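Local coordinates for protein acetyl xylan esterase (Paenibacillus sp. R4, PDB 6AGQ) that removes acetyl groups from acetylated xylan as a cold-active esterase, probably working through the catalytic apparatus of the alpha/beta-hydrolase superfamily, at residues A[106-109]-A[110-113]; A[284-287]-A[288-291]; A[299-302]-A[303-306]; A[308-311]-A[312-315]. All coordinates share one frame; numbering follows the deposited sequence.

Contact 1 (A[106-109]-A[110-113])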
loop_
_atom_site.group_PDB
_atom_site.type_symbol
_atom_site.label_atom_id
_atom_site.label_comp_id
_atom_site.label_asym_id
_atom_site.label_seq_id
_atom_site.Cartn_x
_atom_site.Cartn_y
_atom_site.Cartn_z
ATOM N N LEU A 106 20.714 -17.136 26.906
ATOM C CA LEU A 106 20.839 -18.556 27.314
ATOM C C LEU A 106 21.706 -19.482 26.429
ATOM O O LEU A 106 22.475 -20.288 26.918
ATOM C CB LEU A 106 19.426 -19.171 27.451
ATOM C CG LEU A 106 19.360 -20.693 27.553
ATOM C CD1 LEU A 106 20.100 -21.232 28.798
ATOM C CD2 LEU A 106 17.884 -21.086 27.546
ATOM N N GLN A 107 21.429 -19.475 25.162
ATOM C CA GLN A 107 22.204 -20.175 24.158
ATOM C C GLN A 107 23.698 -20.072 24.396
ATOM O O GLN A 107 24.394 -21.079 24.383
ATOM C CB GLN A 107 21.937 -19.651 22.761
ATOM C CG GLN A 107 20.870 -18.564 22.628
ATOM C CD GLN A 107 20.858 -17.963 21.249
ATOM O OE1 GLN A 107 21.326 -18.582 20.290
ATOM N NE2 GLN A 107 20.339 -16.747 21.137
ATOM N N TRP A 108 24.190 -18.856 24.655
ATOM C CA TRP A 108 25.624 -18.648 24.906
ATOM C C TRP A 108 26.032 -19.279 26.201
ATOM O O TRP A 108 27.028 -19.984 26.203
ATOM C CB TRP A 108 25.948 -17.193 24.895
ATOM C CG TRP A 108 25.416 -16.534 23.656
ATOM C CD1 TRP A 108 24.581 -15.486 23.621
ATOM C CD2 TRP A 108 25.679 -16.898 22.288
ATOM N NE1 TRP A 108 24.268 -15.178 22.349
ATOM C CE2 TRP A 108 24.965 -15.994 21.493
ATOM C CE3 TRP A 108 26.482 -17.882 21.663
ATOM C CZ2 TRP A 108 24.979 -16.038 20.085
ATOM C CZ3 TRP A 108 26.528 -17.923 20.265
ATOM C CH2 TRP A 108 25.770 -17.008 19.488
ATOM N N ALA A 109 25.223 -19.116 27.275
ATOM C CA ALA A 109 25.542 -19.712 28.540
ATOM C C ALA A 109 25.552 -21.233 28.498
ATOM O O ALA A 109 26.395 -21.885 29.126
ATOM C CB ALA A 109 24.587 -19.228 29.625
ATOM N N SER A 110 24.623 -21.824 27.768
ATOM C CA SER A 110 24.602 -23.271 27.651
ATOM C C SER A 110 25.822 -23.816 26.921
ATOM O O SER A 110 26.176 -24.967 27.122
ATOM C CB SER A 110 23.300 -23.739 26.981
ATOM O OG SER A 110 23.449 -23.625 25.581
ATOM N N MET A 111 26.497 -23.008 26.108
ATOM C CA MET A 111 27.815 -23.413 25.545
ATOM C C MET A 111 28.998 -23.128 26.453
ATOM O O MET A 111 30.164 -23.177 26.001
ATOM C CB MET A 111 28.098 -22.719 24.199
ATOM C CG MET A 111 27.010 -22.878 23.159
ATOM S SD MET A 111 27.200 -21.715 21.816
ATOM C CE MET A 111 28.590 -22.420 20.930
ATOM N N GLY A 112 28.733 -22.779 27.704
ATOM C CA GLY A 112 29.793 -22.488 28.679
ATOM C C GLY A 112 30.389 -21.080 28.579
ATOM O O GLY A 112 31.532 -20.863 28.922
ATOM N N MET A 113 29.619 -20.120 28.122
ATOM C CA MET A 113 30.143 -18.778 27.918
ATOM C C MET A 113 29.424 -17.810 28.779
ATOM O O MET A 113 28.276 -18.007 29.117
ATOM C CB MET A 113 29.961 -18.384 26.467
ATOM C CG MET A 113 30.941 -19.102 25.568
ATOM S SD MET A 113 30.395 -19.252 23.865
ATOM C CE MET A 113 29.810 -17.603 23.441
#

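Contact 2 (A[284-287]-A[288-291])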
loop_
_atom_site.group_PDB
_atom_site.type_symbol
_atom_site.label_atom_id
_atom_site.label_comp_id
_atom_site.label_asym_id
_atom_site.label_seq_id
_atom_site.Cartn_x
_atom_site.Cartn_y
_atom_site.Cartn_z
ATOM N N ALA A 284 31.040 -3.611 1.049
ATOM C CA ALA A 284 32.065 -2.608 1.136
ATOM C C ALA A 284 32.911 -2.648 2.407
ATOM O O ALA A 284 34.153 -2.500 2.332
ATOM C CB ALA A 284 31.431 -1.225 0.986
ATOM N N ALA A 285 32.273 -2.765 3.576
ATOM C CA ALA A 285 33.025 -3.037 4.826
ATOM C C ALA A 285 33.703 -4.448 4.839
ATOM O O ALA A 285 34.916 -4.531 5.092
ATOM C CB ALA A 285 32.130 -2.848 6.085
ATOM N N TYR A 286 32.949 -5.518 4.549
ATOM C CA TYR A 286 33.500 -6.914 4.432
ATOM C C TYR A 286 34.780 -6.959 3.580
ATOM O O TYR A 286 35.778 -7.514 3.977
ATOM C CB TYR A 286 32.439 -7.867 3.814
ATOM C CG TYR A 286 32.893 -9.316 3.671
ATOM C CD1 TYR A 286 32.995 -10.113 4.793
ATOM C CD2 TYR A 286 33.253 -9.870 2.434
ATOM C CE1 TYR A 286 33.418 -11.397 4.726
ATOM C CE2 TYR A 286 33.690 -11.189 2.349
ATOM C CZ TYR A 286 33.765 -11.951 3.519
ATOM O OH TYR A 286 34.178 -13.292 3.598
ATOM N N ASN A 287 34.788 -6.270 2.461
ATOM C CA ASN A 287 35.951 -6.323 1.544
ATOM C C ASN A 287 37.160 -5.493 1.997
ATOM O O ASN A 287 38.226 -5.583 1.378
ATOM C CB ASN A 287 35.520 -5.926 0.112
ATOM C CG ASN A 287 34.713 -7.002 -0.556
ATOM O OD1 ASN A 287 34.923 -8.170 -0.288
ATOM N ND2 ASN A 287 33.771 -6.623 -1.402
ATOM N N HIS A 288 36.999 -4.720 3.070
ATOM C CA HIS A 288 38.076 -4.008 3.750
ATOM C C HIS A 288 38.568 -4.623 5.067
ATOM O O HIS A 288 39.514 -4.164 5.634
ATOM C CB HIS A 288 37.631 -2.535 4.020
ATOM C CG HIS A 288 37.815 -1.638 2.845
ATOM N ND1 HIS A 288 36.759 -1.183 2.085
ATOM C CD2 HIS A 288 38.940 -1.144 2.267
ATOM C CE1 HIS A 288 37.218 -0.417 1.115
ATOM N NE2 HIS A 288 38.537 -0.379 1.198
ATOM N N LEU A 289 37.940 -5.664 5.553
ATOM C CA LEU A 289 38.415 -6.352 6.767
ATOM C C LEU A 289 39.867 -6.753 6.562
ATOM O O LEU A 289 40.215 -7.209 5.490
ATOM C CB LEU A 289 37.563 -7.578 7.043
ATOM C CG LEU A 289 36.102 -7.281 7.464
ATOM C CD1 LEU A 289 35.330 -8.561 7.497
ATOM C CD2 LEU A 289 36.010 -6.622 8.835
ATOM N N ALA A 290 40.700 -6.515 7.558
ATOM C CA ALA A 290 42.112 -6.823 7.470
ATOM C C ALA A 290 42.379 -8.311 7.862
ATOM O O ALA A 290 43.301 -8.934 7.316
ATOM C CB ALA A 290 42.920 -5.857 8.348
ATOM N N GLY A 291 41.564 -8.901 8.742
ATOM C CA GLY A 291 41.853 -10.271 9.240
ATOM C C GLY A 291 41.064 -11.323 8.490
ATOM O O GLY A 291 40.277 -10.985 7.640
HETATM O O HOH W 1 38.793 -7.796 3.233
#

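Contact 3 (A[299-302]-A[303-306])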
loop_
_atom_site.group_PDB
_atom_site.type_symbol
_atom_site.label_atom_id
_atom_site.label_comp_id
_atom_site.label_asym_id
_atom_site.label_seq_id
_atom_site.Cartn_x
_atom_site.Cartn_y
_atom_site.Cartn_z
ATOM N N HIS A 299 20.162 -15.280 0.112
ATOM C CA HIS A 299 19.687 -14.690 -1.174
ATOM C C HIS A 299 18.267 -14.040 -1.177
ATOM O O HIS A 299 18.090 -12.939 -1.758
ATOM C CB HIS A 299 19.816 -15.709 -2.335
ATOM C CG HIS A 299 21.235 -16.130 -2.632
ATOM N ND1 HIS A 299 21.989 -16.912 -1.766
ATOM C CD2 HIS A 299 22.026 -15.899 -3.706
ATOM C CE1 HIS A 299 23.189 -17.125 -2.290
ATOM N NE2 HIS A 299 23.240 -16.517 -3.465
ATOM N N ASP A 300 17.291 -14.689 -0.526
ATOM C CA ASP A 300 15.861 -14.276 -0.557
ATOM C C ASP A 300 15.310 -13.621 0.726
ATOM O O ASP A 300 14.089 -13.603 0.975
ATOM C CB ASP A 300 15.012 -15.526 -0.873
ATOM C CG ASP A 300 15.614 -16.333 -2.001
ATOM O OD1 ASP A 300 15.610 -15.773 -3.116
ATOM O OD2 ASP A 300 16.170 -17.454 -1.745
ATOM N N TYR A 301 16.211 -13.100 1.539
ATOM C CA TYR A 301 15.847 -12.469 2.802
ATOM C C TYR A 301 16.183 -10.972 2.733
ATOM O O TYR A 301 17.191 -10.549 2.125
ATOM C CB TYR A 301 16.596 -13.150 3.985
ATOM C CG TYR A 301 15.925 -14.426 4.421
ATOM C CD1 TYR A 301 16.207 -15.645 3.776
ATOM C CD2 TYR A 301 14.970 -14.427 5.461
ATOM C CE1 TYR A 301 15.568 -16.825 4.161
ATOM C CE2 TYR A 301 14.339 -15.600 5.834
ATOM C CZ TYR A 301 14.622 -16.774 5.172
ATOM O OH TYR A 301 14.019 -17.928 5.542
ATOM N N GLY A 302 15.341 -10.206 3.398
ATOM C CA GLY A 302 15.594 -8.815 3.691
ATOM C C GLY A 302 16.061 -8.527 5.113
ATOM O O GLY A 302 16.778 -9.322 5.756
ATOM N N HIS A 303 15.699 -7.338 5.586
ATOM C CA HIS A 303 16.067 -6.903 6.945
ATOM C C HIS A 303 15.008 -7.512 7.870
ATOM O O HIS A 303 13.924 -7.005 7.966
ATOM C CB HIS A 303 16.062 -5.379 6.989
ATOM C CG HIS A 303 16.866 -4.790 8.106
ATOM N ND1 HIS A 303 16.284 -4.311 9.267
ATOM C CD2 HIS A 303 18.193 -4.530 8.212
ATOM C CE1 HIS A 303 17.224 -3.807 10.052
ATOM N NE2 HIS A 303 18.393 -3.928 9.437
ATOM N N GLU A 304 15.295 -8.680 8.404
ATOM C CA GLU A 304 14.302 -9.514 9.100
ATOM C C GLU A 304 15.040 -10.560 9.919
ATOM O O GLU A 304 16.243 -10.747 9.706
ATOM C CB GLU A 304 13.335 -10.200 8.132
ATOM C CG GLU A 304 13.968 -10.839 6.894
ATOM C CD GLU A 304 12.960 -11.563 5.985
ATOM O OE1 GLU A 304 12.156 -12.368 6.529
ATOM O OE2 GLU A 304 12.988 -11.338 4.739
ATOM N N GLY A 305 14.342 -11.184 10.878
ATOM C CA GLY A 305 14.933 -12.261 11.683
ATOM C C GLY A 305 15.461 -13.422 10.823
ATOM O O GLY A 305 14.836 -13.811 9.818
ATOM N N LEU A 306 16.612 -13.978 11.233
ATOM C CA LEU A 306 17.313 -15.036 10.515
ATOM C C LEU A 306 17.455 -16.265 11.407
ATOM O O LEU A 306 18.527 -16.489 11.986
ATOM C CB LEU A 306 18.678 -14.521 10.060
ATOM C CG LEU A 306 18.649 -13.278 9.165
ATOM C CD1 LEU A 306 20.084 -12.717 8.984
ATOM C CD2 LEU A 306 17.998 -13.575 7.813
#

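Contact 4 (A[308-311]-A[312-315])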
loop_
_atom_site.group_PDB
_atom_site.type_symbol
_atom_site.label_atom_id
_atom_site.label_comp_id
_atom_site.label_asym_id
_atom_site.label_seq_id
_atom_site.Cartn_x
_atom_site.Cartn_y
_atom_site.Cartn_z
ATOM N N PHE A 308 17.867 -19.582 11.089
ATOM C CA PHE A 308 19.086 -20.380 10.647
ATOM C C PHE A 308 20.455 -19.802 10.982
ATOM O O PHE A 308 21.441 -20.558 11.014
ATOM C CB PHE A 308 19.086 -20.586 9.114
ATOM C CG PHE A 308 18.487 -19.414 8.365
ATOM C CD1 PHE A 308 19.266 -18.320 8.001
ATOM C CD2 PHE A 308 17.114 -19.364 8.123
ATOM C CE1 PHE A 308 18.694 -17.217 7.341
ATOM C CE2 PHE A 308 16.538 -18.264 7.502
ATOM C CZ PHE A 308 17.340 -17.190 7.102
ATOM N N HIS A 309 20.545 -18.482 11.192
ATOM C CA HIS A 309 21.861 -17.869 11.394
ATOM C C HIS A 309 22.440 -18.201 12.758
ATOM O O HIS A 309 23.656 -18.269 12.914
ATOM C CB HIS A 309 21.878 -16.349 11.177
ATOM C CG HIS A 309 23.271 -15.824 11.012
ATOM N ND1 HIS A 309 24.116 -16.284 10.021
ATOM C CD2 HIS A 309 23.998 -14.948 11.751
ATOM C CE1 HIS A 309 25.308 -15.710 10.154
ATOM N NE2 HIS A 309 25.269 -14.910 11.209
ATOM N N GLU A 310 21.567 -18.450 13.723
ATOM C CA GLU A 310 21.970 -18.665 15.093
ATOM C C GLU A 310 22.907 -19.853 15.195
ATOM O O GLU A 310 23.987 -19.754 15.786
ATOM C CB GLU A 310 20.735 -18.834 15.987
ATOM C CG GLU A 310 20.939 -18.271 17.377
ATOM C CD GLU A 310 20.836 -16.745 17.447
ATOM O OE1 GLU A 310 20.995 -16.060 16.412
ATOM O OE2 GLU A 310 20.583 -16.226 18.553
ATOM N N GLU A 311 22.489 -20.952 14.576
ATOM C CA GLU A 311 23.320 -22.112 14.401
ATOM C C GLU A 311 24.647 -21.838 13.691
ATOM O O GLU A 311 25.650 -22.418 14.037
ATOM C CB GLU A 311 22.575 -23.165 13.570
ATOM C CG GLU A 311 23.302 -24.513 13.457
ATOM C CD GLU A 311 22.465 -25.614 12.793
ATOM O OE1 GLU A 311 23.075 -26.403 12.008
ATOM O OE2 GLU A 311 21.219 -25.694 13.062
ATOM N N ALA A 312 24.628 -21.045 12.636
ATOM C CA ALA A 312 25.842 -20.729 11.896
ATOM C C ALA A 312 26.880 -20.024 12.835
ATOM O O ALA A 312 28.077 -20.273 12.742
ATOM C CB ALA A 312 25.489 -19.834 10.705
ATOM N N MET A 313 26.385 -19.152 13.733
ATOM C CA MET A 313 27.230 -18.405 14.684
ATOM C C MET A 313 27.769 -19.316 15.797
ATOM O O MET A 313 28.952 -19.283 16.120
ATOM C CB MET A 313 26.483 -17.254 15.288
ATOM C CG MET A 313 26.182 -16.192 14.277
ATOM S SD MET A 313 25.415 -14.815 15.116
ATOM C CE MET A 313 23.741 -15.353 15.417
ATOM N N MET A 314 26.907 -20.177 16.295
ATOM C CA MET A 314 27.298 -21.222 17.236
ATOM C C MET A 314 28.439 -22.050 16.726
ATOM O O MET A 314 29.408 -22.157 17.433
ATOM C CB MET A 314 26.110 -22.074 17.658
ATOM C CG MET A 314 25.099 -21.304 18.492
ATOM S SD MET A 314 23.644 -22.324 18.780
ATOM C CE MET A 314 22.402 -21.152 19.334
ATOM N N ARG A 315 28.368 -22.567 15.499
ATOM C CA ARG A 315 29.490 -23.357 14.890
ATOM C C ARG A 315 30.791 -22.568 14.754
ATOM O O ARG A 315 31.871 -23.072 15.001
ATOM C CB ARG A 315 29.132 -23.857 13.489
ATOM C CG ARG A 315 28.033 -24.896 13.433
ATOM C CD ARG A 315 27.880 -25.530 12.055
ATOM N NE ARG A 315 26.739 -26.459 12.071
ATOM C CZ ARG A 315 26.764 -27.739 12.477
ATOM N NH1 ARG A 315 27.893 -28.338 12.900
ATOM N NH2 ARG A 315 25.625 -28.432 12.464
#

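Contact 1 (A[106-109]-A[110-113])
Leu106 O receives the N-H of Ser110 at 2.8 Å within the single short turn of helix 106-110, and the chain then closes in a Schellman motif. Gly112, with phi at 81°, is the C-prime residue: its N lies 2.9 Å from Ala109 O, while Met113 N reaches back to Trp108 O at 3.2 Å. A weak bond from Met111 N also falls on Trp108 O, and another goes from that N to Gln107 O. The hydroxyl of Ser110 folds back onto its own helix, with OG standing between the backbone N and the carbonyl carbon (chi1 83°) and donating to Gln107 O at 3.0 Å, tilted from the carbonyl plane.

The indole of Trp108 collects both methionines at one corner. Met113, bent at its thioether, brings CE to 3.8 Å from Trp108 CE3, and Met111 runs alongside the indole with SD 3.9 Å from the same CE3. The sulfur approaches the ring obliquely, a Met-aromatic contact. Beyond the turn, Trp108 and Met113, both buried, pack on Leu89 of strand 86-92 and on Ile317 of helix 309-320, and the amide of Gln107 bonds to Glu310. Leu106 and Ser110 meet Leu106 of the second subunit.

The pair Trp108 and Met113 thus carries both a backbone bond of the Schellman motif and the hydrophobic contact that often accompanies it. The carbonyls of Leu106 to Ala109 each find an N-H or O-H partner within the turn, before the chain leaves for strand 114-118.

Contact 2 (A[284-287]-A[288-291])
Ala285 O takes the N-H of His288 at 2.9 Å as helix 279-286 gives out, and a type I beta turn from Tyr286 to Leu289 follows, closed by Leu289 N on Tyr286 O at 3.3 Å. The imidazole of His288 turns back toward the helix end, where ND1 donates to Ala284 O at 2.9 Å; the oxygen lies close to the ring plane and the bond is fairly straight, 158° at the hydrogen. A leucine in its place would probably leave Ala284 O without this N-H partner and the last turn of the helix less firmly tied to the residues beyond it.

In the alpha/beta-hydrolase fold this is the turn that brings the chain from a helix to the edge strand 293-298. Leu289 crosses Tyr286 at about a right angle, its CD1 3.9 Å from Tyr286 CD1, and its branched end continues onto Ala259 and Thr266. Tyr286 also meets Lys293 in a cation-pi contact. Asn287 sends ND2 to Tyr14 O. A water donates to Tyr286 O at 3.1 Å and to Leu289 O at 2.7 Å, bridging the two carbonyls across the turn.

Contact 3 (A[299-302]-A[303-306])
Glu304 OE2 receives the backbone N-H of Gly302 at 2.9 Å, nearly straight at 167°, on the anti side of the carboxylate and only slightly out of its plane. This bond spans His303 in the loop between strand 293-298 and helix 309-320, the place where alpha/beta hydrolases carry the catalytic histidine. His303 fits that role: its NE2 is hydrogen-bonded to Ser185 OG at the probable nucleophile elbow, and its side chain touches Asp274, consistent with a catalytic triad.

Glu304 takes the position between its backbone N and carbonyl carbon at chi1 (45°) and then runs extended, which sends the chain back over Gly302. Its CG meets the Tyr301 ring at the edge, and its carboxyl carbon CD comes 3.5 Å from Tyr301 CD2, the two flat groups being steeply inclined to one another. The outer ends of both residues leave for the third subunit: Glu304 OE1 forms a salt bridge with Arg234 of that subunit, and Tyr301 OH bonds to the carbonyl of the same Arg234. Leu306 slides past the phenol in the opposite direction, placing CD2 3.9 Å from Tyr301 CD2 and 4.1 Å from Tyr301 CG.

Contact 4 (A[308-311]-A[312-315])
His309 turns its ring carbon CG away from the backbone N (chi1 -164°), while Met313 holds CG opposite its carbonyl carbon and bends at the thioether (chi3 -76°); together these torsions lay the methionine across the imidazole at about a right angle. Met313 CG comes 3.4 Å from His309 NE2, and SD lies 3.7 Å from His309 CD2, obliquely to the ring. The methyl closes on the same ring, with Met313 CE 3.7 Å from His309 CD2. Ala312 CB approaches the imidazole obliquely, 3.9 Å from His309 ND1, whose hydrogen bond goes to Tyr298 OH. Glu310 CG lies 3.8 Å from Met314 CE; the bend at chi2 (77°) then turns the carboxylate, whose outside partner is Gln107.

On the side facing the second subunit, Glu311 and Arg315 run alongside each other in the same direction. Arg315 NH2 reaches Glu311 OE1 at 3.3 Å in a salt bridge; the oxygen lies in the guanidinium plane, but the nitrogen stands above that of the carboxylate. Arg315 NH1 has a further partner in Asp49 O of the second subunit. Shortening Glu311 to an alanine is likely to cost Arg315 NH2 its carboxylate mate, with the guanidinium then held chiefly through NH1.

The backbone bonds Met313 N to His309 O and Met314 N to Glu310 O, each 3.0 Å, repeat the i to i+4 pattern. These are the first two turns or so of the C-terminal helix of an alpha/beta hydrolase, here with one side on strand 203-207 and another at a subunit interface.

Contact 2 is the most buried of the four and stands apart, about 21 Å or more from each of the others, centre to centre; a histidine and a water serve the carbonyls at a helix end there. Contacts 1 and 4 touch each other, joining helix 106-110 to helix 309-320, and both also reach the second subunit; the first ends a helix, the second begins one. Contact 3 lies at the surface in the loop that leads into contact 4, with which Tyr301 and Phe308 connect it, and it faces the third subunit. Both contacts 1 and 4 set methionine sulfur beside a ring, with a salt bridge added in contact 4, whereas contact 3 rests on a carboxylate holding a backbone N-H beside the probable active site.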